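Local coordinates for protein CurH (PDB 3KG7) that probably catalyses the dehydration of a beta-hydroxyacyl intermediate to an enoyl product, as the dehydratase domain of a module in the curacin polyketide synthase, at residues 66-77 / 118-129. Residues are numbered along the deposited sequence; the frame is centred on the assembly and turned at random.
Sequences AAVEDINFQQPL and QHASMSVSENPP
Two neighbouring antiparallel strands of the double hotdog fold meet here, 66-73 and 118-124, and a beta bulge between Glu69 and Asn72, with Asp70 and Ile71 opposite Met122, shifts their register by one. Before it, Glu69 and Ser123 form a hydrogen-bonded pair, Glu69 N to Ser123 O 2.7 Å; beyond it Asn72 and Ser121 do the same, with Asn72 N 2.9 Å from Ser121 O. Met122, a selenomethionine, has CG between its backbone N and carbonyl carbon (chi1 69°), which sets CG 3.5 Å from Val68 CG1. Its CB lies 3.6 Å from Ile71 CG1, and the bent chain crosses both branched side chains on the buried face that helix 52-62 covers. The other face is polar: Glu69 reaches alongside Ser125 and forms a salt bridge with Lys100.

Where the first strand gives way to the loop after Phe73, His119 of strand 118-124 grips that loop. Its ND1 donates to Gln75 O at 2.6 Å, the oxygen near the ring plane although the donor stands above the carbonyl plane. Leu77 CB sits over the ring face, 3.8 Å from its centroid, in a CH-pi contact, and NE2 bonds Ser107 OG on strand 101-109. A leucine in place of His119 would probably leave Gln75 O and the Ser107 hydroxyl without this shared partner. One buried imidazole thus uses both nitrogens and a face, tying the loop after one strand to two others.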
loop_
_atom_site.group_PDB
_atom_site.type_symbol
_atom_site.label_atom_id
_atom_site.label_comp_id
_atom_site.label_asym_id
_atom_site.label_seq_id
_atom_site.Cartn_x
_atom_site.Cartn_y
_atom_site.Cartn_z
ATOM N N ALA C 66 4.366 -14.998 19.484
ATOM C CA ALA C 66 3.198 -14.955 18.620
ATOM C C ALA C 66 2.751 -16.365 18.315
ATOM O O ALA C 66 3.511 -17.324 18.463
ATOM C CB ALA C 66 3.510 -14.231 17.318
ATOM N N ALA C 67 1.504 -16.475 17.879
ATOM C CA ALA C 67 0.906 -17.737 17.493
ATOM C C ALA C 67 0.178 -17.536 16.175
ATOM O O ALA C 67 -0.538 -16.554 15.996
ATOM C CB ALA C 67 -0.053 -18.203 18.560
ATOM N N VAL C 68 0.380 -18.454 15.238
ATOM C CA VAL C 68 -0.246 -18.341 13.917
ATOM C C VAL C 68 -1.086 -19.568 13.658
ATOM O O VAL C 68 -0.605 -20.693 13.790
ATOM C CB VAL C 68 0.784 -18.156 12.792
ATOM C CG1 VAL C 68 0.084 -17.756 11.515
ATOM C CG2 VAL C 68 1.798 -17.076 13.166
ATOM N N GLU C 69 -2.347 -19.358 13.306
ATOM C CA GLU C 69 -3.272 -20.479 13.177
ATOM C C GLU C 69 -3.994 -20.531 11.836
ATOM O O GLU C 69 -4.028 -19.544 11.102
ATOM C CB GLU C 69 -4.252 -20.532 14.361
ATOM C CG GLU C 69 -4.875 -19.204 14.759
ATOM C CD GLU C 69 -5.404 -19.214 16.189
ATOM O OE1 GLU C 69 -6.544 -18.745 16.410
ATOM O OE2 GLU C 69 -4.684 -19.691 17.097
ATOM N N ASP C 70 -4.556 -21.703 11.533
ATOM C CA ASP C 70 -5.262 -21.983 10.266
ATOM C C ASP C 70 -4.464 -21.540 9.041
ATOM O O ASP C 70 -4.918 -20.709 8.244
ATOM C CB ASP C 70 -6.659 -21.360 10.258
ATOM C CG ASP C 70 -7.483 -21.775 11.457
ATOM O OD1 ASP C 70 -7.338 -21.149 12.533
ATOM O OD2 ASP C 70 -8.281 -22.728 11.315
ATOM N N ILE C 71 -3.266 -22.101 8.917
ATOM C CA ILE C 71 -2.354 -21.774 7.834
ATOM C C ILE C 71 -2.651 -22.682 6.655
ATOM O O ILE C 71 -2.727 -23.901 6.814
ATOM C CB ILE C 71 -0.874 -21.944 8.258
ATOM C CG1 ILE C 71 -0.557 -21.075 9.486
ATOM C CG2 ILE C 71 0.058 -21.592 7.090
ATOM C CD1 ILE C 71 0.628 -21.563 10.310
ATOM N N ASN C 72 -2.849 -22.080 5.484
ATOM C CA ASN C 72 -3.013 -22.839 4.241
ATOM C C ASN C 72 -2.075 -22.372 3.137
ATOM O O ASN C 72 -1.819 -21.167 2.977
ATOM C CB ASN C 72 -4.448 -22.774 3.726
ATOM C CG ASN C 72 -5.469 -23.069 4.800
ATOM O OD1 ASN C 72 -5.671 -22.261 5.715
ATOM N ND2 ASN C 72 -6.135 -24.217 4.687
ATOM N N PHE C 73 -1.558 -23.331 2.382
ATOM C CA PHE C 73 -0.764 -23.017 1.208
ATOM C C PHE C 73 -1.535 -23.413 -0.035
ATOM O O PHE C 73 -2.029 -24.538 -0.150
ATOM C CB PHE C 73 0.590 -23.719 1.239
ATOM C CG PHE C 73 1.240 -23.702 2.581
ATOM C CD1 PHE C 73 1.627 -22.500 3.167
ATOM C CD2 PHE C 73 1.466 -24.893 3.269
ATOM C CE1 PHE C 73 2.221 -22.484 4.422
ATOM C CE2 PHE C 73 2.069 -24.886 4.535
ATOM C CZ PHE C 73 2.448 -23.679 5.108
ATOM N N GLN C 74 -1.649 -22.463 -0.953
ATOM C CA GLN C 74 -2.295 -22.686 -2.231
ATOM C C GLN C 74 -1.206 -23.021 -3.260
ATOM O O GLN C 74 -0.381 -23.915 -3.026
ATOM C CB GLN C 74 -3.119 -21.451 -2.621
ATOM C CG GLN C 74 -4.285 -21.131 -1.671
ATOM C CD GLN C 74 -3.841 -20.528 -0.337
ATOM O OE1 GLN C 74 -3.225 -19.466 -0.295
ATOM N NE2 GLN C 74 -4.168 -21.202 0.759
ATOM N N GLN C 75 -1.184 -22.317 -4.390
ATOM C CA GLN C 75 -0.138 -22.574 -5.382
ATOM C C GLN C 75 1.216 -22.025 -4.917
ATOM O O GLN C 75 1.280 -20.988 -4.247
ATOM C CB GLN C 75 -0.518 -22.081 -6.783
ATOM C CG GLN C 75 -1.457 -20.886 -6.831
ATOM C CD GLN C 75 -2.188 -20.779 -8.168
ATOM O OE1 GLN C 75 -1.932 -21.554 -9.104
ATOM N NE2 GLN C 75 -3.104 -19.818 -8.263
ATOM N N PRO C 76 2.297 -22.762 -5.223
ATOM C CA PRO C 76 3.651 -22.313 -4.889
ATOM C C PRO C 76 4.112 -21.087 -5.681
ATOM O O PRO C 76 3.687 -20.889 -6.823
ATOM C CB PRO C 76 4.525 -23.521 -5.255
ATOM C CG PRO C 76 3.720 -24.308 -6.209
ATOM C CD PRO C 76 2.288 -24.092 -5.858
ATOM N N LEU C 77 4.966 -20.276 -5.057
ATOM C CA LEU C 77 5.706 -19.237 -5.759
ATOM C C LEU C 77 6.990 -19.875 -6.271
ATOM O O LEU C 77 7.874 -20.212 -5.483
ATOM C CB LEU C 77 6.016 -18.064 -4.820
ATOM C CG LEU C 77 6.332 -16.684 -5.408
ATOM C CD1 LEU C 77 6.161 -15.617 -4.350
ATOM C CD2 LEU C 77 7.730 -16.602 -5.989
ATOM N N GLN C 118 -2.516 -16.477 -5.351
ATOM C CA GLN C 118 -2.358 -16.560 -3.907
ATOM C C GLN C 118 -1.486 -17.754 -3.525
ATOM O O GLN C 118 -1.599 -18.828 -4.106
ATOM C CB GLN C 118 -3.717 -16.617 -3.210
ATOM C CG GLN C 118 -3.684 -16.101 -1.764
ATOM C CD GLN C 118 -4.973 -16.354 -1.001
ATOM O OE1 GLN C 118 -6.064 -16.338 -1.577
ATOM N NE2 GLN C 118 -4.852 -16.591 0.307
ATOM N N HIS C 119 -0.618 -17.557 -2.546
ATOM C CA HIS C 119 0.282 -18.608 -2.114
ATOM C C HIS C 119 -0.009 -19.081 -0.692
ATOM O O HIS C 119 0.224 -20.254 -0.359
ATOM C CB HIS C 119 1.727 -18.147 -2.273
ATOM C CG HIS C 119 2.054 -17.704 -3.663
ATOM N ND1 HIS C 119 2.137 -18.582 -4.724
ATOM C CD2 HIS C 119 2.301 -16.475 -4.172
ATOM C CE1 HIS C 119 2.423 -17.913 -5.824
ATOM N NE2 HIS C 119 2.531 -16.632 -5.515
ATOM N N ALA C 120 -0.537 -18.177 0.133
ATOM C CA ALA C 120 -0.776 -18.489 1.534
ATOM C C ALA C 120 -1.874 -17.648 2.192
ATOM O O ALA C 120 -2.127 -16.506 1.796
ATOM C CB ALA C 120 0.523 -18.370 2.326
ATOM N N SER C 121 -2.522 -18.242 3.195
ATOM C CA SER C 121 -3.427 -17.528 4.086
ATOM C C SER C 121 -3.232 -18.050 5.500
ATOM O O SER C 121 -2.886 -19.220 5.686
ATOM C CB SER C 121 -4.881 -17.735 3.665
ATOM O OG SER C 121 -5.189 -19.117 3.591
HETATM N N MSE C 122 -3.447 -17.190 6.486
HETATM C CA MSE C 122 -3.397 -17.594 7.894
HETATM C C MSE C 122 -3.943 -16.497 8.798
HETATM O O MSE C 122 -4.208 -15.381 8.344
HETATM C CB MSE C 122 -1.971 -17.959 8.317
HETATM C CG MSE C 122 -1.020 -16.781 8.375
HETATM SE SE MSE C 122 0.788 -17.258 7.818
HETATM C CE MSE C 122 0.428 -17.647 5.936
ATOM N N SER C 123 -4.112 -16.828 10.073
ATOM C CA SER C 123 -4.519 -15.862 11.080
ATOM C C SER C 123 -3.470 -15.783 12.167
ATOM O O SER C 123 -2.981 -16.812 12.659
ATOM C CB SER C 123 -5.861 -16.244 11.701
ATOM O OG SER C 123 -6.956 -15.781 10.920
ATOM N N VAL C 124 -3.111 -14.554 12.524
ATOM C CA VAL C 124 -2.347 -14.300 13.730
ATOM C C VAL C 124 -3.339 -14.397 14.887
ATOM O O VAL C 124 -4.368 -13.722 14.878
ATOM C CB VAL C 124 -1.709 -12.903 13.674
ATOM C CG1 VAL C 124 -0.814 -12.651 14.888
ATOM C CG2 VAL C 124 -0.913 -12.760 12.396
ATOM N N SER C 125 -3.053 -15.259 15.857
ATOM C CA SER C 125 -3.905 -15.400 17.035
ATOM C C SER C 125 -3.926 -14.099 17.848
ATOM O O SER C 125 -2.930 -13.378 17.879
ATOM C CB SER C 125 -3.416 -16.563 17.899
ATOM O OG SER C 125 -4.322 -16.849 18.956
ATOM N N GLU C 126 -5.056 -13.787 18.483
ATOM C CA GLU C 126 -5.125 -12.613 19.364
ATOM C C GLU C 126 -4.485 -12.925 20.707
ATOM O O GLU C 126 -4.274 -12.031 21.532
ATOM C CB GLU C 126 -6.563 -12.118 19.556
ATOM C CG GLU C 126 -7.431 -12.956 20.496
ATOM C CD GLU C 126 -8.116 -14.127 19.806
ATOM O OE1 GLU C 126 -8.015 -14.237 18.563
ATOM O OE2 GLU C 126 -8.760 -14.938 20.513
ATOM N N ASN C 127 -4.180 -14.205 20.913
ATOM C CA ASN C 127 -3.597 -14.668 22.157
ATOM C C ASN C 127 -2.164 -15.118 22.008
ATOM O O ASN C 127 -1.895 -16.106 21.325
ATOM C CB ASN C 127 -4.421 -15.810 22.757
ATOM C CG ASN C 127 -5.568 -15.315 23.585
ATOM O OD1 ASN C 127 -5.363 -14.727 24.648
ATOM N ND2 ASN C 127 -6.789 -15.541 23.104
ATOM N N PRO C 128 -1.237 -14.402 22.664
ATOM C CA PRO C 128 0.120 -14.898 22.834
ATOM C C PRO C 128 0.077 -16.347 23.311
ATOM O O PRO C 128 -0.726 -16.676 24.183
ATOM C CB PRO C 128 0.680 -14.001 23.950
ATOM C CG PRO C 128 -0.505 -13.203 24.472
ATOM C CD PRO C 128 -1.410 -13.089 23.299
ATOM N N PRO C 129 0.918 -17.221 22.734
ATOM C CA PRO C 129 0.913 -18.590 23.223
ATOM C C PRO C 129 1.218 -18.614 24.712
ATOM O O PRO C 129 1.871 -17.690 25.217
ATOM C CB PRO C 129 2.058 -19.257 22.443
ATOM C CG PRO C 129 2.862 -18.136 21.870
ATOM C CD PRO C 129 1.896 -17.025 21.648
#